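Local coordinates for phospholipase C beta (PDB 1JAD), which is the C-terminal region of a phospholipase C beta, an elongated, almost wholly helical coiled-coil domain that forms a dimer, at residues K8-S20 and Q121-N135. Numbering follows the deposited sequence.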
loop_
_atom_site.group_PDB
_atom_site.type_symbol
_atom_site.label_atom_id
_atom_site.label_comp_id
_atom_site.label_asym_id
_atom_site.label_seq_id
_atom_site.Cartn_x
_atom_site.Cartn_y
_atom_site.Cartn_z
ATOM N N LYS A 8 28.534 -11.688 -12.600
ATOM C CA LYS A 8 28.212 -10.669 -11.605
ATOM C C LYS A 8 28.514 -9.245 -12.073
ATOM O O LYS A 8 28.098 -8.268 -11.441
ATOM C CB LYS A 8 28.955 -10.958 -10.291
ATOM C CG LYS A 8 30.469 -11.074 -10.407
ATOM C CD LYS A 8 30.872 -12.285 -11.236
ATOM C CE LYS A 8 32.383 -12.424 -11.330
ATOM N NZ LYS A 8 32.759 -13.591 -12.175
ATOM N N GLU A 9 29.238 -9.131 -13.178
ATOM C CA GLU A 9 29.580 -7.827 -13.721
ATOM C C GLU A 9 28.422 -7.331 -14.589
ATOM O O GLU A 9 28.072 -6.149 -14.579
ATOM C CB GLU A 9 30.850 -7.923 -14.579
ATOM C CG GLU A 9 32.049 -8.560 -13.883
ATOM C CD GLU A 9 33.292 -8.589 -14.768
ATOM O OE1 GLU A 9 33.200 -9.112 -15.903
ATOM O OE2 GLU A 9 34.359 -8.098 -14.328
ATOM N N VAL A 10 27.821 -8.256 -15.327
ATOM C CA VAL A 10 26.732 -7.924 -16.234
ATOM C C VAL A 10 25.314 -8.209 -15.724
ATOM O O VAL A 10 24.344 -7.951 -16.436
ATOM C CB VAL A 10 26.940 -8.641 -17.591
ATOM C CG1 VAL A 10 28.260 -8.200 -18.215
ATOM C CG2 VAL A 10 26.925 -10.148 -17.399
ATOM N N THR A 11 25.190 -8.737 -14.508
ATOM C CA THR A 11 23.873 -9.018 -13.927
ATOM C C THR A 11 23.722 -8.309 -12.585
ATOM O O THR A 11 22.998 -8.782 -11.710
ATOM C CB THR A 11 23.656 -10.526 -13.657
ATOM O OG1 THR A 11 24.506 -10.956 -12.584
ATOM C CG2 THR A 11 23.965 -11.336 -14.898
ATOM N N GLN A 12 24.402 -7.180 -12.416
ATOM C CA GLN A 12 24.329 -6.466 -11.147
ATOM C C GLN A 12 23.084 -5.591 -11.000
ATOM O O GLN A 12 22.769 -4.767 -11.867
ATOM C CB GLN A 12 25.602 -5.642 -10.933
ATOM C CG GLN A 12 25.618 -4.867 -9.623
ATOM C CD GLN A 12 27.019 -4.456 -9.209
ATOM O OE1 GLN A 12 27.768 -3.882 -10.001
ATOM N NE2 GLN A 12 27.380 -4.746 -7.962
ATOM N N LEU A 13 22.384 -5.785 -9.887
ATOM C CA LEU A 13 21.163 -5.051 -9.597
ATOM C C LEU A 13 21.227 -4.353 -8.238
ATOM O O LEU A 13 21.991 -4.755 -7.365
ATOM C CB LEU A 13 19.975 -6.018 -9.633
ATOM C CG LEU A 13 19.752 -6.771 -10.952
ATOM C CD1 LEU A 13 18.626 -7.785 -10.784
ATOM C CD2 LEU A 13 19.437 -5.779 -12.072
ATOM N N PRO A 14 20.432 -3.284 -8.052
ATOM C CA PRO A 14 20.387 -2.520 -6.800
ATOM C C PRO A 14 19.830 -3.367 -5.665
ATOM O O PRO A 14 18.656 -3.749 -5.681
ATOM C CB PRO A 14 19.456 -1.355 -7.146
ATOM C CG PRO A 14 19.639 -1.218 -8.647
ATOM C CD PRO A 14 19.513 -2.675 -9.022
ATOM N N GLU A 15 20.671 -3.656 -4.682
ATOM C CA GLU A 15 20.244 -4.458 -3.548
ATOM C C GLU A 15 19.011 -3.876 -2.836
ATOM O O GLU A 15 18.978 -2.701 -2.480
ATOM C CB GLU A 15 21.419 -4.661 -2.571
ATOM C CG GLU A 15 22.310 -3.441 -2.292
ATOM C CD GLU A 15 23.298 -3.111 -3.418
ATOM O OE1 GLU A 15 24.130 -2.203 -3.210
ATOM O OE2 GLU A 15 23.255 -3.741 -4.500
ATOM N N PRO A 16 17.984 -4.716 -2.613
ATOM C CA PRO A 16 16.721 -4.365 -1.962
ATOM C C PRO A 16 16.826 -3.563 -0.670
ATOM O O PRO A 16 17.422 -4.017 0.299
ATOM C CB PRO A 16 16.075 -5.730 -1.747
ATOM C CG PRO A 16 16.508 -6.461 -2.987
ATOM C CD PRO A 16 17.986 -6.159 -2.925
ATOM N N GLN A 17 16.235 -2.371 -0.661
ATOM C CA GLN A 17 16.252 -1.529 0.529
ATOM C C GLN A 17 15.200 -0.425 0.493
ATOM O O GLN A 17 15.093 0.304 -0.489
ATOM C CB GLN A 17 17.623 -0.879 0.719
ATOM C CG GLN A 17 17.993 0.120 -0.357
ATOM C CD GLN A 17 19.044 1.112 0.118
ATOM O OE1 GLN A 17 18.798 1.903 1.032
ATOM N NE2 GLN A 17 20.221 1.070 -0.495
ATOM N N THR A 18 14.433 -0.310 1.573
ATOM C CA THR A 18 13.403 0.720 1.697
ATOM C C THR A 18 13.610 1.455 3.006
ATOM O O THR A 18 14.009 0.856 4.005
ATOM C CB THR A 18 11.962 0.135 1.704
ATOM O OG1 THR A 18 11.619 -0.330 0.394
ATOM C CG2 THR A 18 10.951 1.201 2.131
ATOM N N ALA A 19 13.333 2.756 2.996
ATOM C CA ALA A 19 13.485 3.575 4.192
ATOM C C ALA A 19 12.835 2.860 5.361
ATOM O O ALA A 19 11.842 2.152 5.192
ATOM C CB ALA A 19 12.833 4.942 3.982
ATOM N N SER A 20 13.408 3.031 6.546
ATOM C CA SER A 20 12.865 2.404 7.742
ATOM C C SER A 20 11.817 3.322 8.358
ATOM O O SER A 20 11.656 4.467 7.930
ATOM C CB SER A 20 13.982 2.125 8.747
ATOM O OG SER A 20 14.692 3.312 9.043
ATOM N N GLN A 121 8.850 3.649 -2.239
ATOM C CA GLN A 121 8.756 2.260 -2.651
ATOM C C GLN A 121 8.481 2.109 -4.142
ATOM O O GLN A 121 8.942 1.150 -4.779
ATOM C CB GLN A 121 7.695 1.557 -1.812
ATOM C CG GLN A 121 8.029 1.619 -0.328
ATOM C CD GLN A 121 6.992 0.968 0.549
ATOM O OE1 GLN A 121 7.181 0.842 1.760
ATOM N NE2 GLN A 121 5.883 0.551 -0.050
ATOM N N ILE A 122 7.740 3.059 -4.704
ATOM C CA ILE A 122 7.459 3.022 -6.131
ATOM C C ILE A 122 8.743 3.355 -6.879
ATOM O O ILE A 122 9.065 2.726 -7.891
ATOM C CB ILE A 122 6.362 4.037 -6.527
ATOM C CG1 ILE A 122 4.992 3.525 -6.072
ATOM C CG2 ILE A 122 6.373 4.266 -8.035
ATOM C CD1 ILE A 122 4.565 2.225 -6.755
ATOM N N ALA A 123 9.482 4.335 -6.364
ATOM C CA ALA A 123 10.727 4.750 -6.989
ATOM C C ALA A 123 11.758 3.634 -6.928
ATOM O O ALA A 123 12.553 3.471 -7.843
ATOM C CB ALA A 123 11.259 5.985 -6.308
ATOM N N GLU A 124 11.749 2.867 -5.844
ATOM C CA GLU A 124 12.693 1.768 -5.688
ATOM C C GLU A 124 12.378 0.734 -6.752
ATOM O O GLU A 124 13.246 0.373 -7.536
ATOM C CB GLU A 124 12.561 1.159 -4.296
ATOM C CG GLU A 124 12.663 2.210 -3.223
ATOM C CD GLU A 124 12.195 1.731 -1.876
ATOM O OE1 GLU A 124 11.306 0.845 -1.839
ATOM O OE2 GLU A 124 12.690 2.269 -0.859
ATOM N N LEU A 125 11.130 0.279 -6.789
ATOM C CA LEU A 125 10.708 -0.714 -7.768
ATOM C C LEU A 125 11.017 -0.228 -9.162
ATOM O O LEU A 125 11.348 -1.016 -10.041
ATOM C CB LEU A 125 9.206 -0.987 -7.672
ATOM C CG LEU A 125 8.635 -1.664 -6.422
ATOM C CD1 LEU A 125 7.122 -1.743 -6.562
ATOM C CD2 LEU A 125 9.226 -3.058 -6.253
ATOM N N LYS A 126 10.919 1.077 -9.370
ATOM C CA LYS A 126 11.180 1.621 -10.685
ATOM C C LYS A 126 12.671 1.572 -10.972
ATOM O O LYS A 126 13.094 1.236 -12.081
ATOM C CB LYS A 126 10.653 3.052 -10.763
ATOM C CG LYS A 126 10.711 3.660 -12.145
ATOM C CD LYS A 126 10.047 5.034 -12.147
ATOM C CE LYS A 126 10.114 5.671 -13.524
ATOM N NZ LYS A 126 11.529 5.902 -13.927
ATOM N N ALA A 127 13.475 1.887 -9.967
ATOM C CA ALA A 127 14.919 1.869 -10.152
ATOM C C ALA A 127 15.427 0.453 -10.447
ATOM O O ALA A 127 16.305 0.270 -11.291
ATOM C CB ALA A 127 15.616 2.442 -8.917
ATOM N N LEU A 128 14.873 -0.543 -9.763
ATOM C CA LEU A 128 15.291 -1.925 -9.979
ATOM C C LEU A 128 14.987 -2.335 -11.422
ATOM O O LEU A 128 15.861 -2.834 -12.134
ATOM C CB LEU A 128 14.570 -2.847 -8.994
ATOM C CG LEU A 128 14.752 -4.357 -9.120
ATOM C CD1 LEU A 128 16.232 -4.749 -8.955
ATOM C CD2 LEU A 128 13.893 -5.030 -8.060
ATOM N N LYS A 129 13.752 -2.087 -11.859
ATOM C CA LYS A 129 13.333 -2.418 -13.216
ATOM C C LYS A 129 14.139 -1.727 -14.310
ATOM O O LYS A 129 14.503 -2.374 -15.297
ATOM C CB LYS A 129 11.844 -2.117 -13.416
ATOM C CG LYS A 129 10.942 -2.933 -12.518
ATOM C CD LYS A 129 9.494 -2.925 -12.993
ATOM C CE LYS A 129 8.635 -3.785 -12.073
ATOM N NZ LYS A 129 7.252 -3.908 -12.590
ATOM N N GLU A 130 14.420 -0.433 -14.166
ATOM C CA GLU A 130 15.200 0.247 -15.196
ATOM C C GLU A 130 16.607 -0.323 -15.227
ATOM O O GLU A 130 17.184 -0.527 -16.290
ATOM C CB GLU A 130 15.276 1.757 -14.956
ATOM C CG GLU A 130 13.927 2.467 -14.996
ATOM C CD GLU A 130 14.054 3.978 -15.156
ATOM O OE1 GLU A 130 14.711 4.633 -14.317
ATOM O OE2 GLU A 130 13.487 4.511 -16.132
ATOM N N SER A 131 17.154 -0.570 -14.044
ATOM C CA SER A 131 18.491 -1.131 -13.911
ATOM C C SER A 131 18.563 -2.467 -14.658
ATOM O O SER A 131 19.435 -2.682 -15.506
ATOM C CB SER A 131 18.800 -1.333 -12.425
ATOM O OG SER A 131 20.038 -1.981 -12.244
ATOM N N SER A 132 17.635 -3.360 -14.332
ATOM C CA SER A 132 17.560 -4.670 -14.962
ATOM C C SER A 132 17.567 -4.546 -16.478
ATOM O O SER A 132 18.433 -5.103 -17.155
ATOM C CB SER A 132 16.284 -5.368 -14.510
ATOM O OG SER A 132 16.036 -6.527 -15.279
ATOM N N GLU A 133 16.597 -3.809 -17.012
ATOM C CA GLU A 133 16.495 -3.620 -18.457
ATOM C C GLU A 133 17.738 -2.972 -19.022
ATOM O O GLU A 133 18.107 -3.205 -20.176
ATOM C CB GLU A 133 15.281 -2.757 -18.812
ATOM C CG GLU A 133 13.939 -3.444 -18.631
ATOM C CD GLU A 133 13.854 -4.765 -19.386
ATOM O OE1 GLU A 133 14.393 -4.866 -20.518
ATOM O OE2 GLU A 133 13.221 -5.702 -18.849
ATOM N N SER A 134 18.379 -2.139 -18.219
ATOM C CA SER A 134 19.590 -1.479 -18.664
ATOM C C SER A 134 20.689 -2.529 -18.848
ATOM O O SER A 134 21.492 -2.434 -19.770
ATOM C CB SER A 134 20.013 -0.424 -17.645
ATOM O OG SER A 134 21.145 0.284 -18.117
ATOM N N ASN A 135 20.726 -3.532 -17.973
ATOM C CA ASN A 135 21.727 -4.589 -18.108
ATOM C C ASN A 135 21.458 -5.343 -19.388
ATOM O O ASN A 135 22.373 -5.628 -20.154
ATOM C CB ASN A 135 21.683 -5.580 -16.943
ATOM C CG ASN A 135 22.180 -4.979 -15.653
ATOM O OD1 ASN A 135 23.197 -4.287 -15.639
ATOM N ND2 ASN A 135 21.487 -5.261 -14.555
#
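The carbonyl oxygen of Gln12 takes the amide of Asn135, ND2 lying 3.0 Å from O with an N-H...O angle of 161°. That oxygen sits close to the plane of the Asn135 amide, whereas ND2 approaches from above the Gln12 carbonyl plane. In this elongated helical bundle the contact lays an extended N-terminal segment without regular secondary structure, 8-20, along helix 75-155, running antiparallel to it. Gln121, Glu124, Leu128, Ser131 and Asn135, which recur every three or four residues along one side of the helix, touch it, with Ser132 beside Ser131.

Between these polar ends lie Leu13 and Pro14, packed against Leu128 and the two serines. Leu13 CD2 reaches between Asn135 and Ser132, 3.6 Å from Ser132 CA, while its CB meets Leu128 CD1. Leu128 has CG anti to the backbone N (chi1 174°), which carries CD1 up to the loop, where it also touches Pro14 CD at 3.9 Å. Pro14 CD and CG lie against Ser131 OG, CD at 3.3 Å. Helix 161-245 also lines the contact: its Thr190 touches Leu13 and bonds Ser132 OG, and its Lys189 holds Thr11 O.

At the far end Thr18 crosses Glu124 at about a right angle. OG1 donates to OE1 on the syn side of the carboxylate, 26° out of its plane; the modelled 2.5 Å is unusually short and its exact value doubtful. Thr18 CG2 lies 3.8 Å from Gln121 OE1.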